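Local coordinates for protein porphyranase B (Zobellia galactanivorans, PDB 3JUU) that cleaves the sulfated red-algal polysaccharide porphyran at the (1->4) linkages between beta-D-galactopyranose and alpha-L-galactopyranose-6-sulfate, at residues E18-R21 with E26-L29; G72-T77 with G97-R102; E213-F216 with K221-S224; M240-Y245 with R263-N268. All blocks are in the same frame, centred on the assembly; numbering follows the deposited sequence.

Overall arrangement
The four contacts follow one another along the chain in numerical order and sample the jelly-roll beta-sandwich of a family 16 glycoside hydrolase. Interactions 2 and 4 form one packing unit, centres about 8 Å apart: strand 73-87 neighbours strand 264-276 and strand 90-101 neighbours strand 237-242, so together they fill the interior beside Glu243, which probably binds substrate. Interactions 1 and 3, about 14 Å apart by centres, tie the N-terminal loop to a hairpin where Glu18 OE1 meets Met222 N. Interaction 3 lies about 24 Å, centre to centre, from interaction 2. Strand 264-276 turns a corner after interaction 4, at Asn268, and its later part pairs with strand 26-29 of interaction 1.

Interaction 1 of 4, residues E18-R21 with E26-L29; sequences EDPR and EWKL
Asp19 and Trp27 meet through a nearly straight hydrogen bond, Trp27 NE1 to Asp19 OD2 at 2.9 Å with an N-H...O angle of 163°. The carboxylate comes to the edge of the indole and the acceptor lies almost exactly in the ring plane; on the aspartate side the N-H arrives on the syn side of OD2, somewhat out of the carboxylate plane. Pro20 reaches the same indole edge farther along, its CG 4.0 Å from Trp27 CZ2. The aliphatic part of Arg21 crosses the ring system at a slant, with Arg21 CD 3.6 Å from Trp27 NE1.

What fixes Asp19 is the loop itself. With CG anti to the backbone N (chi1 -175°), the carboxylate folds back over the following residues: OD2 accepts from Arg21 N at 3.1 Å, closing an Asx turn, and this donor reaches OD2 from the face opposite to Trp27. The other oxygen, Asp19 OD1, forms a salt bridge with Arg21 NH1 at 2.9 Å, while Arg21 NE bonds to Gln25 O. Behind Trp27, strand 26-29 pairs with strand 264-276, and Trp207 meets the indole edge-to-face.

Three N-H groups thus grip one carboxylate, which probably keeps Asp19 ionised and holds its plane, while the polar atom of a buried indole is satisfied by the N-terminal loop.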
loop_
_atom_site.group_PDB
_atom_site.type_symbol
_atom_site.label_atom_id
_atom_site.label_comp_id
_atom_site.label_asym_id
_atom_site.label_seq_id
_atom_site.Cartn_x
_atom_site.Cartn_y
_atom_site.Cartn_z
ATOM N N GLU A 18 22.586 -3.301 -6.590
ATOM C CA GLU A 18 21.630 -2.827 -5.569
ATOM C C GLU A 18 21.058 -3.887 -4.680
ATOM O O GLU A 18 20.335 -3.559 -3.723
ATOM C CB GLU A 18 20.397 -2.203 -6.279
ATOM C CG GLU A 18 20.714 -1.019 -7.152
ATOM C CD GLU A 18 20.963 0.273 -6.337
ATOM O OE1 GLU A 18 20.575 0.383 -5.156
ATOM O OE2 GLU A 18 21.548 1.171 -6.874
ATOM N N ASP A 19 21.322 -5.171 -4.975
ATOM C CA ASP A 19 20.846 -6.235 -4.146
ATOM C C ASP A 19 21.578 -6.183 -2.789
ATOM O O ASP A 19 22.800 -6.268 -2.767
ATOM C CB ASP A 19 21.022 -7.569 -4.865
ATOM C CG ASP A 19 20.433 -8.763 -4.107
ATOM O OD1 ASP A 19 20.345 -9.835 -4.729
ATOM O OD2 ASP A 19 20.048 -8.704 -2.931
ATOM N N PRO A 20 20.828 -6.021 -1.674
ATOM C CA PRO A 20 21.472 -5.783 -0.397
ATOM C C PRO A 20 21.835 -7.066 0.304
ATOM O O PRO A 20 22.383 -7.001 1.416
ATOM C CB PRO A 20 20.412 -4.992 0.377
ATOM C CG PRO A 20 19.147 -5.596 -0.117
ATOM C CD PRO A 20 19.362 -5.850 -1.571
ATOM N N ARG A 21 21.571 -8.222 -0.304
ATOM C CA ARG A 21 21.901 -9.450 0.360
ATOM C C ARG A 21 23.432 -9.608 0.393
ATOM O O ARG A 21 24.147 -8.942 -0.387
ATOM C CB ARG A 21 21.239 -10.631 -0.296
ATOM C CG ARG A 21 21.932 -11.147 -1.547
ATOM C CD ARG A 21 21.066 -12.164 -2.211
ATOM N NE ARG A 21 21.842 -13.225 -2.848
ATOM C CZ ARG A 21 22.342 -13.155 -4.064
ATOM N NH1 ARG A 21 22.150 -12.086 -4.807
ATOM N NH2 ARG A 21 23.055 -14.155 -4.529
ATOM N N GLU A 26 20.266 -16.038 0.348
ATOM C CA GLU A 26 19.424 -16.015 -0.827
ATOM C C GLU A 26 18.013 -15.518 -0.482
ATOM O O GLU A 26 17.619 -15.553 0.654
ATOM C CB GLU A 26 19.351 -17.395 -1.480
ATOM C CG GLU A 26 18.891 -18.517 -0.616
ATOM C CD GLU A 26 19.031 -19.849 -1.360
ATOM O OE1 GLU A 26 18.532 -19.945 -2.527
ATOM O OE2 GLU A 26 19.659 -20.783 -0.795
ATOM N N TRP A 27 17.305 -15.029 -1.483
ATOM C CA TRP A 27 15.925 -14.551 -1.272
ATOM C C TRP A 27 14.975 -15.699 -1.591
ATOM O O TRP A 27 15.106 -16.293 -2.661
ATOM C CB TRP A 27 15.635 -13.432 -2.260
ATOM C CG TRP A 27 16.411 -12.190 -2.016
ATOM C CD1 TRP A 27 17.431 -11.731 -2.755
ATOM C CD2 TRP A 27 16.216 -11.243 -0.962
ATOM N NE1 TRP A 27 17.877 -10.520 -2.266
ATOM C CE2 TRP A 27 17.194 -10.220 -1.137
ATOM C CE3 TRP A 27 15.348 -11.169 0.123
ATOM C CZ2 TRP A 27 17.313 -9.140 -0.285
ATOM C CZ3 TRP A 27 15.482 -10.139 1.014
ATOM C CH2 TRP A 27 16.459 -9.090 0.798
ATOM N N LYS A 28 14.024 -15.975 -0.703
ATOM C CA LYS A 28 13.061 -17.052 -0.874
ATOM C C LYS A 28 11.618 -16.487 -0.892
ATOM O O LYS A 28 11.197 -15.837 0.088
ATOM C CB LYS A 28 13.229 -18.057 0.299
ATOM C CG LYS A 28 12.214 -19.250 0.283
ATOM C CD LYS A 28 12.456 -20.224 1.464
ATOM C CE LYS A 28 11.275 -21.167 1.734
ATOM N NZ LYS A 28 11.244 -21.413 3.227
ATOM N N LEU A 29 10.894 -16.791 -1.963
ATOM C CA LEU A 29 9.483 -16.346 -2.093
ATOM C C LEU A 29 8.627 -16.816 -0.979
ATOM O O LEU A 29 8.662 -18.021 -0.596
ATOM C CB LEU A 29 8.894 -16.749 -3.452
ATOM C CG LEU A 29 7.601 -15.941 -3.774
ATOM C CD1 LEU A 29 8.017 -14.544 -4.228
ATOM C CD2 LEU A 29 6.882 -16.655 -4.959
#

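Interaction 2 of 4, residues G72-T77 with G97-R102; sequences GSLQIT and GYVGSR
Ile76 and Leu74 converge on one methyl of Val99 in a purely apolar contact: Ile76 CD1 meets Val99 CG2 at 3.8 Å, the two side chains crossing at a slant, and the Leu74 CD2 methyl approaches that same Val99 branch at 4.2 Å. A single valine methyl is therefore shared by two residues of strand 73-77. Val99 CG2 is placed anti to its carbonyl carbon, with CG1 taking the position anti to the backbone N (chi1 -177°), and it is the former branch that faces the pair.

The segments belong to a long beta hairpin, strands 73-87 and 90-101, within the family 16 jelly roll. Here, however, its arms have parted: the local axes come no closer than 7.6 Å, at 145° to each other, and no hydrogen bond links them. Leu74 and Ile76 pair instead with Tyr267 and Thr265, while Gly97 pairs with Val242, so side chains fill the opening.

Contact of a side chain with bare backbone occurs at Gly97, whose CA lies 3.6 Å from Ile76 CG2. A beta-carbon on Gly97 would collide with that methyl, and glycine is what lets Ile76 lie directly against the strand. From the strand 67-70 side, Ile67 packs against Leu74, Ile76 and Val99.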
loop_
_atom_site.group_PDB
_atom_site.type_symbol
_atom_site.label_atom_id
_atom_site.label_comp_id
_atom_site.label_asym_id
_atom_site.label_seq_id
_atom_site.Cartn_x
_atom_site.Cartn_y
_atom_site.Cartn_z
ATOM N N GLY A 72 -3.043 -11.148 -16.128
ATOM C CA GLY A 72 -1.983 -11.348 -15.111
ATOM C C GLY A 72 -1.762 -10.060 -14.275
ATOM O O GLY A 72 -0.641 -9.754 -13.908
ATOM N N SER A 73 -2.820 -9.307 -14.023
ATOM C CA SER A 73 -2.682 -8.131 -13.139
ATOM C C SER A 73 -3.917 -8.006 -12.248
ATOM O O SER A 73 -5.068 -8.476 -12.604
ATOM C CB SER A 73 -2.481 -6.861 -13.984
ATOM O OG SER A 73 -3.732 -6.497 -14.592
ATOM N N LEU A 74 -3.714 -7.376 -11.093
ATOM C CA LEU A 74 -4.807 -6.996 -10.203
ATOM C C LEU A 74 -5.268 -5.590 -10.576
ATOM O O LEU A 74 -4.393 -4.720 -10.801
ATOM C CB LEU A 74 -4.266 -6.965 -8.784
ATOM C CG LEU A 74 -5.172 -6.324 -7.743
ATOM C CD1 LEU A 74 -6.475 -7.059 -7.496
ATOM C CD2 LEU A 74 -4.348 -6.240 -6.377
ATOM N N GLN A 75 -6.589 -5.339 -10.635
ATOM C CA GLN A 75 -7.127 -4.049 -11.053
ATOM C C GLN A 75 -8.023 -3.619 -9.911
ATOM O O GLN A 75 -8.901 -4.399 -9.470
ATOM C CB GLN A 75 -7.946 -4.173 -12.352
ATOM C CG GLN A 75 -7.027 -4.706 -13.500
ATOM C CD GLN A 75 -7.771 -4.815 -14.770
ATOM O OE1 GLN A 75 -8.926 -5.303 -14.798
ATOM N NE2 GLN A 75 -7.205 -4.271 -15.814
ATOM N N ILE A 76 -7.753 -2.412 -9.354
ATOM C CA ILE A 76 -8.660 -1.823 -8.345
ATOM C C ILE A 76 -9.193 -0.548 -8.988
ATOM O O ILE A 76 -8.449 0.397 -9.270
ATOM C CB ILE A 76 -7.933 -1.509 -6.990
ATOM C CG1 ILE A 76 -7.165 -2.760 -6.495
ATOM C CG2 ILE A 76 -9.007 -1.005 -5.951
ATOM C CD1 ILE A 76 -6.526 -2.494 -5.053
ATOM N N THR A 77 -10.504 -0.540 -9.244
ATOM C CA THR A 77 -11.060 0.505 -10.094
ATOM C C THR A 77 -11.913 1.459 -9.238
ATOM O O THR A 77 -12.771 1.004 -8.476
ATOM C CB THR A 77 -11.952 -0.172 -11.179
ATOM O OG1 THR A 77 -11.125 -0.963 -12.063
ATOM C CG2 THR A 77 -12.646 0.925 -12.033
ATOM N N GLY A 97 -11.402 0.363 -3.291
ATOM C CA GLY A 97 -11.274 -1.060 -3.108
ATOM C C GLY A 97 -10.150 -1.330 -2.129
ATOM O O GLY A 97 -9.244 -0.476 -1.905
ATOM N N TYR A 98 -10.213 -2.536 -1.565
ATOM C CA TYR A 98 -9.294 -2.916 -0.465
ATOM C C TYR A 98 -8.897 -4.325 -0.751
ATOM O O TYR A 98 -9.781 -5.187 -1.092
ATOM C CB TYR A 98 -10.026 -2.787 0.868
ATOM C CG TYR A 98 -9.340 -3.453 2.093
ATOM C CD1 TYR A 98 -8.750 -2.688 3.065
ATOM C CD2 TYR A 98 -9.261 -4.875 2.203
ATOM C CE1 TYR A 98 -8.142 -3.268 4.188
ATOM C CE2 TYR A 98 -8.650 -5.466 3.329
ATOM C CZ TYR A 98 -8.129 -4.630 4.309
ATOM O OH TYR A 98 -7.581 -5.128 5.428
ATOM N N VAL A 99 -7.591 -4.579 -0.702
ATOM C CA VAL A 99 -7.131 -5.961 -0.818
ATOM C C VAL A 99 -6.088 -6.139 0.304
ATOM O O VAL A 99 -5.082 -5.408 0.289
ATOM C CB VAL A 99 -6.441 -6.212 -2.198
ATOM C CG1 VAL A 99 -6.026 -7.750 -2.306
ATOM C CG2 VAL A 99 -7.342 -5.822 -3.392
ATOM N N GLY A 100 -6.333 -7.035 1.264
ATOM C CA GLY A 100 -5.403 -7.289 2.347
ATOM C C GLY A 100 -4.963 -8.754 2.399
ATOM O O GLY A 100 -5.764 -9.688 2.116
ATOM N N SER A 101 -3.675 -8.974 2.695
ATOM C CA SER A 101 -3.193 -10.404 2.812
ATOM C C SER A 101 -3.783 -11.060 4.034
ATOM O O SER A 101 -3.787 -10.480 5.131
ATOM C CB SER A 101 -1.627 -10.497 2.786
ATOM O OG SER A 101 -1.056 -9.931 3.976
ATOM N N ARG A 102 -4.337 -12.265 3.881
ATOM C CA ARG A 102 -4.864 -12.925 5.077
ATOM C C ARG A 102 -3.686 -13.552 5.878
ATOM O O ARG A 102 -3.855 -13.817 7.063
ATOM C CB ARG A 102 -5.822 -14.041 4.662
ATOM C CG ARG A 102 -7.031 -13.522 3.961
ATOM C CD ARG A 102 -8.000 -14.724 3.679
ATOM N NE ARG A 102 -9.120 -14.252 2.872
ATOM C CZ ARG A 102 -10.270 -13.787 3.389
ATOM N NH1 ARG A 102 -10.447 -13.667 4.713
ATOM N NH2 ARG A 102 -11.245 -13.405 2.574
#

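Interaction 3 of 4, residues E213-F216 with K221-S224; sequences EIIF and KMQS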
loop_
_atom_site.group_PDB
_atom_site.type_symbol
_atom_site.label_atom_id
_atom_site.label_comp_id
_atom_site.label_asym_id
_atom_site.label_seq_id
_atom_site.Cartn_x
_atom_site.Cartn_y
_atom_site.Cartn_z
ATOM N N GLU A 213 15.311 -0.918 11.054
ATOM C CA GLU A 213 15.965 -0.565 9.804
ATOM C C GLU A 213 15.021 -0.889 8.681
ATOM O O GLU A 213 14.691 -2.068 8.489
ATOM C CB GLU A 213 17.227 -1.426 9.580
ATOM C CG GLU A 213 18.255 -1.274 10.674
ATOM C CD GLU A 213 19.385 -2.293 10.461
ATOM O OE1 GLU A 213 19.213 -3.446 10.920
ATOM O OE2 GLU A 213 20.354 -1.938 9.751
ATOM N N ILE A 214 14.575 0.158 7.959
ATOM C CA ILE A 214 13.592 -0.046 6.893
ATOM C C ILE A 214 14.254 0.612 5.699
ATOM O O ILE A 214 14.609 1.766 5.799
ATOM C CB ILE A 214 12.270 0.684 7.257
ATOM C CG1 ILE A 214 11.693 0.237 8.647
ATOM C CG2 ILE A 214 11.254 0.612 6.079
ATOM C CD1 ILE A 214 11.178 -1.148 8.717
ATOM N N ILE A 215 14.373 -0.080 4.570
ATOM C CA ILE A 215 15.087 0.453 3.428
ATOM C C ILE A 215 14.194 0.416 2.210
ATOM O O ILE A 215 13.710 -0.624 1.856
ATOM C CB ILE A 215 16.388 -0.378 3.141
ATOM C CG1 ILE A 215 17.325 -0.232 4.342
ATOM C CG2 ILE A 215 17.103 0.174 1.909
ATOM C CD1 ILE A 215 17.318 -1.366 5.235
ATOM N N PHE A 216 13.983 1.571 1.609
ATOM C CA PHE A 216 12.988 1.656 0.490
ATOM C C PHE A 216 13.690 1.610 -0.855
ATOM O O PHE A 216 14.771 2.205 -1.011
ATOM C CB PHE A 216 12.190 2.980 0.596
ATOM C CG PHE A 216 11.253 2.997 1.781
ATOM C CD1 PHE A 216 10.074 2.233 1.745
ATOM C CD2 PHE A 216 11.558 3.768 2.908
ATOM C CE1 PHE A 216 9.251 2.167 2.876
ATOM C CE2 PHE A 216 10.688 3.792 4.026
ATOM C CZ PHE A 216 9.523 2.996 3.973
ATOM N N LYS A 221 16.219 0.186 -7.287
ATOM C CA LYS A 221 17.331 0.992 -6.726
ATOM C C LYS A 221 17.032 1.496 -5.319
ATOM O O LYS A 221 15.947 2.059 -5.073
ATOM C CB LYS A 221 17.595 2.211 -7.619
ATOM C CG LYS A 221 18.193 1.874 -8.996
ATOM C CD LYS A 221 18.144 3.077 -9.986
ATOM C CE LYS A 221 16.751 3.108 -10.672
ATOM N NZ LYS A 221 16.130 4.448 -11.050
ATOM N N MET A 222 18.013 1.377 -4.416
ATOM C CA MET A 222 17.790 1.850 -3.048
ATOM C C MET A 222 17.608 3.362 -3.046
ATOM O O MET A 222 18.438 4.088 -3.663
ATOM C CB MET A 222 19.015 1.522 -2.186
ATOM C CG MET A 222 18.796 1.993 -0.764
ATOM S SD MET A 222 20.266 1.696 0.253
ATOM C CE MET A 222 19.910 2.700 1.754
ATOM N N GLN A 223 16.602 3.861 -2.334
ATOM C CA GLN A 223 16.319 5.279 -2.273
ATOM C C GLN A 223 16.707 5.857 -0.897
ATOM O O GLN A 223 17.180 6.977 -0.830
ATOM C CB GLN A 223 14.818 5.591 -2.425
ATOM C CG GLN A 223 14.309 5.150 -3.779
ATOM C CD GLN A 223 14.975 5.812 -4.982
ATOM O OE1 GLN A 223 14.783 7.008 -5.236
ATOM N NE2 GLN A 223 15.696 5.005 -5.809
ATOM N N SER A 224 16.452 5.098 0.155
ATOM C CA SER A 224 16.538 5.661 1.490
ATOM C C SER A 224 16.528 4.577 2.546
ATOM O O SER A 224 16.116 3.415 2.309
ATOM C CB SER A 224 15.337 6.609 1.724
ATOM O OG SER A 224 14.153 5.827 1.758
#
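A classic beta bulge marks this antiparallel hairpin, formed by strands 213-218 and 221-226 in the beta-sandwich: Gln223 and Ser224 both stand opposite Phe216. The two backbone bonds that define it are Phe216 N to Ser224 O at 2.9 Å and Gln223 N to Phe216 O at 2.8 Å, the latter almost straight at 172°. Ile215 CA adds a C-H...O contact to Ser224 O, which therefore receives two neighbouring groups of the opposing strand.

On one face of the hairpin, Ile215 CG2 lies against Met222, 3.6 Å from its CG and near SD and CE as well. Met222 runs extended beyond CG, so the length of its chain passes slantwise beside this one methyl. Phe216 and Ser224 share the other face, where the ring continues inward to Val206, Leu144 and Met167.

Gln223 bends back along its own strand (chi2 -61°), and its NE2 gives a hydrogen bond of 3.0 Å to Lys221 O. The acceptor is in the amide plane, although the donor stands well above the carbonyl plane. A leucine in place of Gln223 would probably leave Lys221 O without this amide partner and the side chain freer to turn beside the bulge. On the face it shares with Phe216, Ser224 OG sits at the ring edge, near its plane, 3.5 Å from Phe216 CD2.

Interaction 4 of 4, residues M240-Y245 with R263-N268; sequences MVVETY and RTTTYN. With SO4 (sulfate ion), chain F.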
loop_
_atom_site.group_PDB
_atom_site.type_symbol
_atom_site.label_atom_id
_atom_site.label_comp_id
_atom_site.label_asym_id
_atom_site.label_seq_id
_atom_site.Cartn_x
_atom_site.Cartn_y
_atom_site.Cartn_z
ATOM N N MET A 240 -3.253 -3.399 -0.420
ATOM C CA MET A 240 -3.284 -2.641 -1.675
ATOM C C MET A 240 -4.680 -1.969 -1.667
ATOM O O MET A 240 -5.731 -2.656 -1.719
ATOM C CB MET A 240 -3.131 -3.601 -2.896
ATOM C CG MET A 240 -1.685 -4.205 -3.052
ATOM S SD MET A 240 -1.648 -5.784 -2.033
ATOM C CE MET A 240 -2.534 -7.000 -3.013
ATOM N N VAL A 241 -4.698 -0.640 -1.584
ATOM C CA VAL A 241 -5.945 0.056 -1.211
ATOM C C VAL A 241 -6.076 1.273 -2.077
ATOM O O VAL A 241 -5.087 2.009 -2.349
ATOM C CB VAL A 241 -5.959 0.433 0.312
ATOM C CG1 VAL A 241 -7.130 1.430 0.660
ATOM C CG2 VAL A 241 -6.032 -0.880 1.181
ATOM N N VAL A 242 -7.319 1.555 -2.448
ATOM C CA VAL A 242 -7.627 2.734 -3.269
ATOM C C VAL A 242 -8.746 3.417 -2.480
ATOM O O VAL A 242 -9.827 2.828 -2.289
ATOM C CB VAL A 242 -8.144 2.284 -4.691
ATOM C CG1 VAL A 242 -8.787 3.530 -5.435
ATOM C CG2 VAL A 242 -6.969 1.697 -5.525
ATOM N N GLU A 243 -8.488 4.620 -1.965
ATOM C CA GLU A 243 -9.374 5.208 -0.925
ATOM C C GLU A 243 -9.575 6.698 -1.227
ATOM O O GLU A 243 -8.889 7.246 -2.115
ATOM C CB GLU A 243 -8.675 5.104 0.430
ATOM C CG GLU A 243 -7.580 6.138 0.620
ATOM C CD GLU A 243 -6.389 5.541 1.353
ATOM O OE1 GLU A 243 -6.313 5.759 2.589
ATOM O OE2 GLU A 243 -5.545 4.885 0.701
ATOM N N THR A 244 -10.406 7.383 -0.440
ATOM C CA THR A 244 -10.356 8.876 -0.466
ATOM C C THR A 244 -9.530 9.315 0.775
ATOM O O THR A 244 -9.678 8.761 1.877
ATOM C CB THR A 244 -11.806 9.450 -0.384
ATOM O OG1 THR A 244 -12.482 8.743 0.679
ATOM C CG2 THR A 244 -12.584 9.174 -1.745
ATOM N N TYR A 245 -8.675 10.291 0.568
ATOM C CA TYR A 245 -8.001 10.983 1.664
ATOM C C TYR A 245 -8.734 12.301 1.967
ATOM O O TYR A 245 -9.148 12.988 1.066
ATOM C CB TYR A 245 -6.623 11.411 1.144
ATOM C CG TYR A 245 -5.651 10.296 0.953
ATOM C CD1 TYR A 245 -5.288 9.466 1.990
ATOM C CD2 TYR A 245 -4.988 10.157 -0.297
ATOM C CE1 TYR A 245 -4.249 8.477 1.830
ATOM C CE2 TYR A 245 -3.980 9.223 -0.439
ATOM C CZ TYR A 245 -3.650 8.369 0.600
ATOM O OH TYR A 245 -2.628 7.455 0.375
ATOM N N ARG A 263 -9.348 5.173 -14.332
ATOM C CA ARG A 263 -9.903 4.954 -12.955
ATOM C C ARG A 263 -9.319 3.754 -12.238
ATOM O O ARG A 263 -9.680 3.505 -11.096
ATOM C CB ARG A 263 -11.452 4.801 -13.029
ATOM C CG ARG A 263 -12.040 6.186 -13.322
ATOM C CD ARG A 263 -13.623 6.136 -13.443
ATOM N NE ARG A 263 -14.067 5.267 -14.583
ATOM C CZ ARG A 263 -14.595 4.024 -14.529
ATOM N NH1 ARG A 263 -14.735 3.266 -13.424
ATOM N NH2 ARG A 263 -14.977 3.475 -15.701
ATOM N N THR A 264 -8.370 3.046 -12.866
ATOM C CA THR A 264 -7.915 1.767 -12.359
ATOM C C THR A 264 -6.467 1.865 -11.858
ATOM O O THR A 264 -5.632 2.373 -12.573
ATOM C CB THR A 264 -8.008 0.671 -13.420
ATOM O OG1 THR A 264 -9.427 0.501 -13.696
ATOM C CG2 THR A 264 -7.356 -0.724 -12.939
ATOM N N THR A 265 -6.232 1.368 -10.647
ATOM C CA THR A 265 -4.846 1.198 -10.134
ATOM C C THR A 265 -4.511 -0.241 -10.484
ATOM O O THR A 265 -5.282 -1.122 -10.164
ATOM C CB THR A 265 -4.861 1.397 -8.578
ATOM O OG1 THR A 265 -5.248 2.756 -8.314
ATOM C CG2 THR A 265 -3.401 1.116 -8.078
ATOM N N THR A 266 -3.410 -0.470 -11.191
ATOM C CA THR A 266 -3.103 -1.827 -11.661
ATOM C C THR A 266 -1.809 -2.332 -10.999
ATOM O O THR A 266 -0.814 -1.600 -11.034
ATOM C CB THR A 266 -2.894 -1.785 -13.190
ATOM O OG1 THR A 266 -4.074 -1.218 -13.846
ATOM C CG2 THR A 266 -2.558 -3.214 -13.740
ATOM N N TYR A 267 -1.852 -3.515 -10.395
ATOM C CA TYR A 267 -0.665 -4.152 -9.811
ATOM C C TYR A 267 -0.383 -5.353 -10.680
ATOM O O TYR A 267 -1.226 -6.262 -10.725
ATOM C CB TYR A 267 -0.944 -4.613 -8.392
ATOM C CG TYR A 267 -1.449 -3.498 -7.466
ATOM C CD1 TYR A 267 -0.575 -2.894 -6.529
ATOM C CD2 TYR A 267 -2.785 -3.064 -7.507
ATOM C CE1 TYR A 267 -1.065 -1.877 -5.648
ATOM C CE2 TYR A 267 -3.256 -2.042 -6.666
ATOM C CZ TYR A 267 -2.399 -1.457 -5.751
ATOM O OH TYR A 267 -2.837 -0.472 -4.900
ATOM N N ASN A 268 0.746 -5.353 -11.404
ATOM C CA ASN A 268 1.133 -6.560 -12.180
ATOM C C ASN A 268 1.494 -7.756 -11.298
ATOM O O ASN A 268 1.252 -8.910 -11.662
ATOM C CB ASN A 268 2.232 -6.270 -13.216
ATOM C CG ASN A 268 1.765 -5.394 -14.326
ATOM O OD1 ASN A 268 0.558 -5.334 -14.635
ATOM N ND2 ASN A 268 2.709 -4.705 -14.981
HETATM S S SO4 F . -16.747 0.291 -14.505
HETATM O O1 SO4 F . -16.627 0.949 -15.825
HETATM O O2 SO4 F . -16.388 -1.116 -14.769
HETATM O O3 SO4 F . -15.885 0.832 -13.439
HETATM O O4 SO4 F . -18.149 0.339 -14.042
#
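Met240 lies over one face of the Tyr267 ring in a CH-pi contact, its CG 4.0 Å from the ring centroid and displaced toward CE1. The methionine bends at chi2 (89°), which carries SD away from the ring and leaves CB and CG touching. Val242 CG2 packs on Thr265 OG1 at 3.4 Å, the side chains sliding past each other.

Among polar bonds, Tyr267 OH bonds to Thr124 O, and Thr265 OG1 to Ser123 OG and Asn117 ND2. An alanine at Tyr267 is likely to open a gap beneath Met240 and leave Thr124 O without its hydroxyl partner.

A sulfate ion, probably from the crystallisation liquor, sits in plane at the edge of the Arg263 guanidinium: NH1, which also bonds Thr78 O, meets O3 at 2.7 Å, almost straight (174°), and NH2 meets O1 at 3.0 Å. Glu243, probably substrate-binding, forms a salt bridge with Arg57, and Tyr245 OH bonds to Glu148, the probable proton donor.

Strands 240-242 and 264-267, nearly antiparallel with short axes 9.0 Å apart at closest, meet through side chains in the interior of the family 16 jelly roll; strand 237-242 pairs with strands 90-101 and 122-128, and strand 264-276 with strands 73-87 and 108-115.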